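Local coordinates for extracellular solute-binding protein, family 1 (PDB 6FTH) that probably binds human milk oligosaccharides outside the cell and delivers them to an ABC transporter for uptake, at residues A[45-48]-A[49-53]; A[387-390]-A[391-394]; A[393-396]-A[397-401]. All blocks are in the same frame, centred on the assembly; numbering follows the deposited sequence.

Contact 1. Residues A[45-48]-A[49-53]; sequences NMQW and AKDLE
Trp48 holds its indole over the methyl of Ala49, the residue that follows it, because its CG stands between its own backbone N and carbonyl carbon (chi1 66°), which lays the six-membered ring above the next residue of the helix. Gln47 and Asp51, one turn apart, are brought together by a bend: the glutamine side chain sets out extended, then turns at chi2 (66°), and its amide swings forward along the helix. NE2 gives a hydrogen to Asp51 OD1 at 2.9 Å; the acceptor lies close to the amide plane, while the carboxylate oxygen is met from above its own plane, the two flat groups being turned 43° apart.

The methyl of Ala49 makes a CH-pi contact over one face of the Trp48 ring, its CB 4.0 Å from the centroid of the six-membered ring. At the ring's edge, Leu52 CD2 comes to 4.1 Å from Trp48 CZ3. Farther round, the indole NE1 donates to Pro403 O, and Gln368 and Gln369 of helix 363-371 touch the same side chain. Replacing the indole of Trp48 with the methyl of an alanine would probably leave the Ala49 methyl and Leu52 CD2 without the ring they pack on, and Pro403 O without its indole donor.

Backbone bonds close the turn. Asp51 N reaches Gln47 O at 2.9 Å and Leu52 N reaches Trp48 O at 2.8 Å, whereas Met46 O takes a longer bond from Lys50 N (3.3 Å) and a weak one from Ala49 N. Leu52 also meets Leu356, Leu359 and Leu360 of helix 350-360. With Met46 as N-cap, this is the opening turn of helix 47-56, the connecting helix of a beta-alpha-beta crossover between the parallel strands 29-36 and 59-66.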
loop_
_atom_site.group_PDB
_atom_site.type_symbol
_atom_site.label_atom_id
_atom_site.label_comp_id
_atom_site.label_asym_id
_atom_site.label_seq_id
_atom_site.Cartn_x
_atom_site.Cartn_y
_atom_site.Cartn_z
ATOM N N ASN A 45 -14.977 -18.609 15.428
ATOM C CA ASN A 45 -14.069 -19.718 15.713
ATOM C C ASN A 45 -12.773 -19.285 16.381
ATOM O O ASN A 45 -11.940 -20.149 16.676
ATOM C CB ASN A 45 -13.723 -20.488 14.433
ATOM C CG ASN A 45 -14.886 -21.319 13.927
ATOM O OD1 ASN A 45 -15.819 -21.608 14.679
ATOM N ND2 ASN A 45 -14.844 -21.688 12.650
ATOM N N MET A 46 -12.558 -17.991 16.619
ATOM C CA MET A 46 -11.297 -17.512 17.173
ATOM C C MET A 46 -11.420 -17.291 18.675
ATOM O O MET A 46 -12.304 -16.561 19.127
ATOM C CB MET A 46 -10.907 -16.202 16.491
ATOM C CG MET A 46 -10.693 -16.355 14.990
ATOM S SD MET A 46 -10.464 -14.743 14.202
ATOM C CE MET A 46 -10.548 -15.175 12.464
ATOM N N GLN A 47 -10.513 -17.913 19.440
ATOM C CA GLN A 47 -10.553 -17.794 20.894
ATOM C C GLN A 47 -10.480 -16.340 21.349
ATOM O O GLN A 47 -11.232 -15.925 22.238
ATOM C CB GLN A 47 -9.432 -18.616 21.525
ATOM C CG GLN A 47 -9.425 -18.570 23.044
ATOM C CD GLN A 47 -10.654 -19.233 23.627
ATOM O OE1 GLN A 47 -10.948 -20.381 23.309
ATOM N NE2 GLN A 47 -11.395 -18.507 24.453
ATOM N N TRP A 48 -9.570 -15.553 20.764
ATOM C CA TRP A 48 -9.440 -14.168 21.209
ATOM C C TRP A 48 -10.748 -13.416 21.055
ATOM O O TRP A 48 -11.037 -12.512 21.848
ATOM C CB TRP A 48 -8.297 -13.452 20.471
ATOM C CG TRP A 48 -8.513 -13.261 18.992
ATOM C CD1 TRP A 48 -7.995 -14.029 18.001
ATOM C CD2 TRP A 48 -9.302 -12.253 18.349
ATOM N NE1 TRP A 48 -8.414 -13.575 16.778
ATOM C CE2 TRP A 48 -9.211 -12.481 16.963
ATOM C CE3 TRP A 48 -10.067 -11.172 18.808
ATOM C CZ2 TRP A 48 -9.875 -11.675 16.027
ATOM C CZ3 TRP A 48 -10.721 -10.371 17.880
ATOM C CH2 TRP A 48 -10.630 -10.641 16.508
ATOM N N ALA A 49 -11.554 -13.765 20.043
ATOM C CA ALA A 49 -12.813 -13.064 19.834
ATOM C C ALA A 49 -13.838 -13.438 20.903
ATOM O O ALA A 49 -14.681 -12.608 21.280
ATOM C CB ALA A 49 -13.360 -13.349 18.442
ATOM N N LYS A 50 -13.792 -14.686 21.376
ATOM C CA LYS A 50 -14.623 -15.091 22.504
ATOM C C LYS A 50 -14.176 -14.390 23.781
ATOM O O LYS A 50 -15.010 -13.883 24.547
ATOM C CB LYS A 50 -14.556 -16.614 22.663
ATOM C CG LYS A 50 -15.314 -17.380 21.601
ATOM C CD LYS A 50 -15.603 -18.814 22.055
ATOM C CE LYS A 50 -16.447 -19.578 21.031
ATOM N NZ LYS A 50 -17.617 -18.816 20.507
ATOM N N ASP A 51 -12.860 -14.333 24.003
ATOM C CA ASP A 51 -12.310 -13.581 25.129
ATOM C C ASP A 51 -12.735 -12.119 25.063
ATOM O O ASP A 51 -13.108 -11.522 26.079
ATOM C CB ASP A 51 -10.778 -13.650 25.126
ATOM C CG ASP A 51 -10.235 -15.038 25.410
ATOM O OD1 ASP A 51 -11.026 -15.939 25.769
ATOM O OD2 ASP A 51 -9.004 -15.227 25.277
ATOM N N LEU A 52 -12.669 -11.515 23.870
ATOM C CA LEU A 52 -12.974 -10.098 23.752
ATOM C C LEU A 52 -14.408 -9.822 24.155
ATOM O O LEU A 52 -14.691 -8.859 24.878
ATOM C CB LEU A 52 -12.734 -9.648 22.311
ATOM C CG LEU A 52 -13.100 -8.212 21.924
ATOM C CD1 LEU A 52 -12.236 -7.244 22.682
ATOM C CD2 LEU A 52 -12.939 -8.034 20.405
ATOM N N GLU A 53 -15.328 -10.664 23.681
ATOM C CA GLU A 53 -16.737 -10.517 24.002
ATOM C C GLU A 53 -16.965 -10.602 25.505
ATOM O O GLU A 53 -17.690 -9.786 26.077
ATOM C CB GLU A 53 -17.542 -11.594 23.278
ATOM C CG GLU A 53 -19.019 -11.457 23.494
ATOM C CD GLU A 53 -19.823 -12.393 22.602
ATOM O OE1 GLU A 53 -19.249 -13.371 22.080
ATOM O OE2 GLU A 53 -21.019 -12.135 22.406
#

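Contact 2. Residues A[387-390]-A[391-394]; sequences TVDE and DKYT
Val388 ends strand 385-388, and within two residues the chain is helical: Asp389 still has extended backbone angles (phi/psi -79/100°), Glu390 already helical ones, and by Tyr393 the first turn has closed. Tyr393 N donates to Asp389 O at 2.9 Å, and Thr394 N follows with Glu390 O at 3.1 Å. Asp389 is the N-cap. Its carboxylate hangs over the start of the helix, where OD1 accepts from Lys392 N at 3.2 Å, the donor standing well above the carboxylate plane. A water bridges the same OD1 to Asp391 N, so two backbone N-H groups of the first turn are served from one oxygen, one directly and one through the water.

This is the strand-to-helix corner of the beta-alpha-beta unit made by strand 385-388, helix 390-398 and strand 418-420.

Asp389 CG also rests against Lys392 CB at 3.4 Å, the two side chains crossing at about a right angle. The lysine then runs on extended, and its NZ finds Asn376 O. On the apolar part of the corner, Val388 CG1 meets Tyr393 CD2 at 3.7 Å. That methyl stands opposite the valine's backbone N (chi1 178°), which carries it toward the tyrosine ring at an oblique angle.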
loop_
_atom_site.group_PDB
_atom_site.type_symbol
_atom_site.label_atom_id
_atom_site.label_comp_id
_atom_site.label_asym_id
_atom_site.label_seq_id
_atom_site.Cartn_x
_atom_site.Cartn_y
_atom_site.Cartn_z
ATOM N N THR A 387 6.274 -14.598 20.332
ATOM C CA THR A 387 6.908 -15.506 19.380
ATOM C C THR A 387 5.855 -16.243 18.566
ATOM O O THR A 387 4.946 -16.868 19.122
ATOM C CB THR A 387 7.808 -16.516 20.090
ATOM O OG1 THR A 387 8.813 -15.808 20.830
ATOM C CG2 THR A 387 8.462 -17.444 19.080
ATOM N N VAL A 388 5.996 -16.165 17.257
ATOM C CA VAL A 388 5.120 -16.845 16.314
ATOM C C VAL A 388 5.718 -18.202 15.949
ATOM O O VAL A 388 6.919 -18.321 15.664
ATOM C CB VAL A 388 4.926 -15.989 15.053
ATOM C CG1 VAL A 388 4.035 -16.721 14.017
ATOM C CG2 VAL A 388 4.332 -14.643 15.404
ATOM N N ASP A 389 4.870 -19.228 15.936
ATOM C CA ASP A 389 5.236 -20.522 15.366
ATOM C C ASP A 389 5.106 -20.369 13.856
ATOM O O ASP A 389 4.001 -20.399 13.307
ATOM C CB ASP A 389 4.294 -21.591 15.906
ATOM C CG ASP A 389 4.671 -22.990 15.467
ATOM O OD1 ASP A 389 5.228 -23.149 14.367
ATOM O OD2 ASP A 389 4.382 -23.941 16.234
ATOM N N GLU A 390 6.234 -20.156 13.185
ATOM C CA GLU A 390 6.224 -19.750 11.783
ATOM C C GLU A 390 5.609 -20.808 10.882
ATOM O O GLU A 390 4.814 -20.480 9.988
ATOM C CB GLU A 390 7.646 -19.425 11.334
ATOM C CG GLU A 390 8.235 -18.219 12.051
ATOM C CD GLU A 390 9.705 -18.054 11.824
ATOM O OE1 GLU A 390 10.199 -18.461 10.751
ATOM O OE2 GLU A 390 10.360 -17.502 12.737
ATOM N N ASP A 391 5.966 -22.082 11.084
ATOM C CA ASP A 391 5.424 -23.122 10.218
ATOM C C ASP A 391 3.933 -23.299 10.438
ATOM O O ASP A 391 3.182 -23.563 9.490
ATOM C CB ASP A 391 6.151 -24.441 10.464
ATOM C CG ASP A 391 7.579 -24.410 9.992
ATOM O OD1 ASP A 391 7.923 -23.519 9.172
ATOM O OD2 ASP A 391 8.360 -25.284 10.427
ATOM N N LYS A 392 3.488 -23.169 11.680
ATOM C CA LYS A 392 2.068 -23.309 11.981
ATOM C C LYS A 392 1.270 -22.151 11.392
ATOM O O LYS A 392 0.150 -22.336 10.899
ATOM C CB LYS A 392 1.874 -23.370 13.490
ATOM C CG LYS A 392 0.481 -23.834 13.909
ATOM C CD LYS A 392 0.410 -24.083 15.412
ATOM C CE LYS A 392 -1.000 -24.424 15.882
ATOM N NZ LYS A 392 -1.074 -24.516 17.387
ATOM N N TYR A 393 1.841 -20.950 11.434
ATOM C CA TYR A 393 1.213 -19.777 10.832
ATOM C C TYR A 393 0.996 -19.983 9.338
ATOM O O TYR A 393 -0.102 -19.759 8.821
ATOM C CB TYR A 393 2.123 -18.574 11.111
ATOM C CG TYR A 393 1.682 -17.230 10.592
ATOM C CD1 TYR A 393 1.656 -16.962 9.235
ATOM C CD2 TYR A 393 1.345 -16.212 11.481
ATOM C CE1 TYR A 393 1.268 -15.728 8.768
ATOM C CE2 TYR A 393 0.965 -14.963 11.023
ATOM C CZ TYR A 393 0.933 -14.736 9.668
ATOM O OH TYR A 393 0.545 -13.509 9.171
ATOM N N THR A 394 2.041 -20.389 8.616
ATOM C CA THR A 394 1.895 -20.581 7.172
ATOM C C THR A 394 0.892 -21.678 6.854
ATOM O O THR A 394 0.114 -21.560 5.899
ATOM C CB THR A 394 3.243 -20.867 6.532
ATOM O OG1 THR A 394 3.834 -22.003 7.147
ATOM C CG2 THR A 394 4.176 -19.705 6.720
HETATM O O HOH W 1 8.096 -22.986 12.894
#

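Contact 3. Residues A[393-396]-A[397-401]; sequences YTKA and MGDNL
The Tyr393 ring is met obliquely by Met397, one turn further along the helix, with CG of the methionine 3.9 Å from CE1. The two side chains run side by side in the same direction; a bend at chi2 (-67°) turns the methionine along the ring, and its CE ends 3.6 Å from Tyr393 OH. Phe402 joins them, stacking edge-to-face with the tyrosine ring and touching Met397 as well.

The second flat group is the Asp399 carboxylate. Its OD2 receives Lys395 NZ at 2.8 Å through the syn lone pair, a salt bridge that spans one turn. With CG anti to the backbone N (chi1 -178°), the lysine already passes 3.6 Å from Asp399 OD2 at CG; the chain then runs extended and a bend at chi4 turns NZ to the acid. In the backbone, Asp399 N donates to Lys395 O at 2.8 Å, tying the same two residues together twice.

Here the helix stops in a Schellman motif. Asn400 takes a positive phi (60°), its N bonds back to Met397 O, and Leu401 N returns to Ala396 O at 2.9 Å. The turn thus closes helix 390-398, which follows strand 385-388 and leads toward strand 418-420; Met397, Asn400 and Leu401 face the loop after strand 29-36, touching Arg37, Ala39 and Asp41 respectively.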
loop_
_atom_site.group_PDB
_atom_site.type_symbol
_atom_site.label_atom_id
_atom_site.label_comp_id
_atom_site.label_asym_id
_atom_site.label_seq_id
_atom_site.Cartn_x
_atom_site.Cartn_y
_atom_site.Cartn_z
ATOM N N TYR A 393 1.841 -20.950 11.434
ATOM C CA TYR A 393 1.213 -19.777 10.832
ATOM C C TYR A 393 0.996 -19.983 9.338
ATOM O O TYR A 393 -0.102 -19.759 8.821
ATOM C CB TYR A 393 2.123 -18.574 11.111
ATOM C CG TYR A 393 1.682 -17.230 10.592
ATOM C CD1 TYR A 393 1.656 -16.962 9.235
ATOM C CD2 TYR A 393 1.345 -16.212 11.481
ATOM C CE1 TYR A 393 1.268 -15.728 8.768
ATOM C CE2 TYR A 393 0.965 -14.963 11.023
ATOM C CZ TYR A 393 0.933 -14.736 9.668
ATOM O OH TYR A 393 0.545 -13.509 9.171
ATOM N N THR A 394 2.041 -20.389 8.616
ATOM C CA THR A 394 1.895 -20.581 7.172
ATOM C C THR A 394 0.892 -21.678 6.854
ATOM O O THR A 394 0.114 -21.560 5.899
ATOM C CB THR A 394 3.243 -20.867 6.532
ATOM O OG1 THR A 394 3.834 -22.003 7.147
ATOM C CG2 THR A 394 4.176 -19.705 6.720
ATOM N N LYS A 395 0.873 -22.743 7.655
ATOM C CA LYS A 395 -0.126 -23.778 7.429
ATOM C C LYS A 395 -1.536 -23.242 7.645
ATOM O O LYS A 395 -2.446 -23.557 6.873
ATOM C CB LYS A 395 0.149 -24.992 8.312
ATOM C CG LYS A 395 -0.840 -26.126 8.068
ATOM C CD LYS A 395 -0.450 -27.401 8.744
ATOM C CE LYS A 395 -1.361 -28.541 8.270
ATOM N NZ LYS A 395 -2.784 -28.306 8.632
ATOM N N ALA A 396 -1.748 -22.425 8.682
ATOM C CA ALA A 396 -3.085 -21.878 8.911
ATOM C C ALA A 396 -3.534 -21.024 7.729
ATOM O O ALA A 396 -4.698 -21.092 7.299
ATOM C CB ALA A 396 -3.092 -21.059 10.199
ATOM N N MET A 397 -2.624 -20.215 7.191
ATOM C CA MET A 397 -2.924 -19.432 5.998
ATOM C C MET A 397 -3.244 -20.349 4.820
ATOM O O MET A 397 -4.216 -20.124 4.081
ATOM C CB MET A 397 -1.718 -18.550 5.660
ATOM C CG MET A 397 -1.532 -17.330 6.552
ATOM S SD MET A 397 -2.881 -16.143 6.321
ATOM C CE MET A 397 -2.223 -14.735 7.179
ATOM N N GLY A 398 -2.434 -21.399 4.642
ATOM C CA GLY A 398 -2.639 -22.315 3.529
ATOM C C GLY A 398 -3.960 -23.038 3.618
ATOM O O GLY A 398 -4.595 -23.309 2.597
ATOM N N ASP A 399 -4.401 -23.343 4.835
ATOM C CA ASP A 399 -5.679 -24.008 5.087
ATOM C C ASP A 399 -6.867 -23.053 4.999
ATOM O O ASP A 399 -8.013 -23.495 5.152
ATOM C CB ASP A 399 -5.700 -24.649 6.484
ATOM C CG ASP A 399 -4.735 -25.833 6.635
ATOM O OD1 ASP A 399 -4.247 -26.383 5.630
ATOM O OD2 ASP A 399 -4.460 -26.195 7.795
ATOM N N ASN A 400 -6.613 -21.762 4.784
ATOM C CA ASN A 400 -7.650 -20.731 4.795
ATOM C C ASN A 400 -8.353 -20.651 6.147
ATOM O O ASN A 400 -9.549 -20.339 6.235
ATOM C CB ASN A 400 -8.628 -20.910 3.633
ATOM C CG ASN A 400 -7.975 -20.625 2.299
ATOM O OD1 ASN A 400 -7.297 -19.617 2.134
ATOM N ND2 ASN A 400 -8.148 -21.531 1.346
ATOM N N LEU A 401 -7.600 -20.905 7.211
ATOM C CA LEU A 401 -8.131 -20.946 8.564
ATOM C C LEU A 401 -7.296 -20.077 9.492
ATOM O O LEU A 401 -7.094 -20.406 10.665
ATOM C CB LEU A 401 -8.198 -22.381 9.081
ATOM C CG LEU A 401 -9.210 -23.273 8.362
ATOM C CD1 LEU A 401 -8.975 -24.742 8.743
ATOM C CD2 LEU A 401 -10.613 -22.838 8.705
#

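Contacts 2 and 3 lie on the same helix, 390-398: one opens it, the other closes it, and they share Tyr393 and Thr394, with centres about 10 Å apart. Contact 1 belongs to a different helix, 47-56, about 20 Å from contact 2 between centres, and its nearest atoms come to about 6 Å from contact 3 without touching. It is the more buried of the three, though only partly so, with an indole and leucine packed against neighbouring helices and an amide-carboxylate bond on its more exposed flank. The other two are surface contacts, where an aspartate caps one helix end, helped by a bridging water, and a salt bridge accompanies the Schellman turn at the other. Each helix belongs to its own beta-alpha-beta unit.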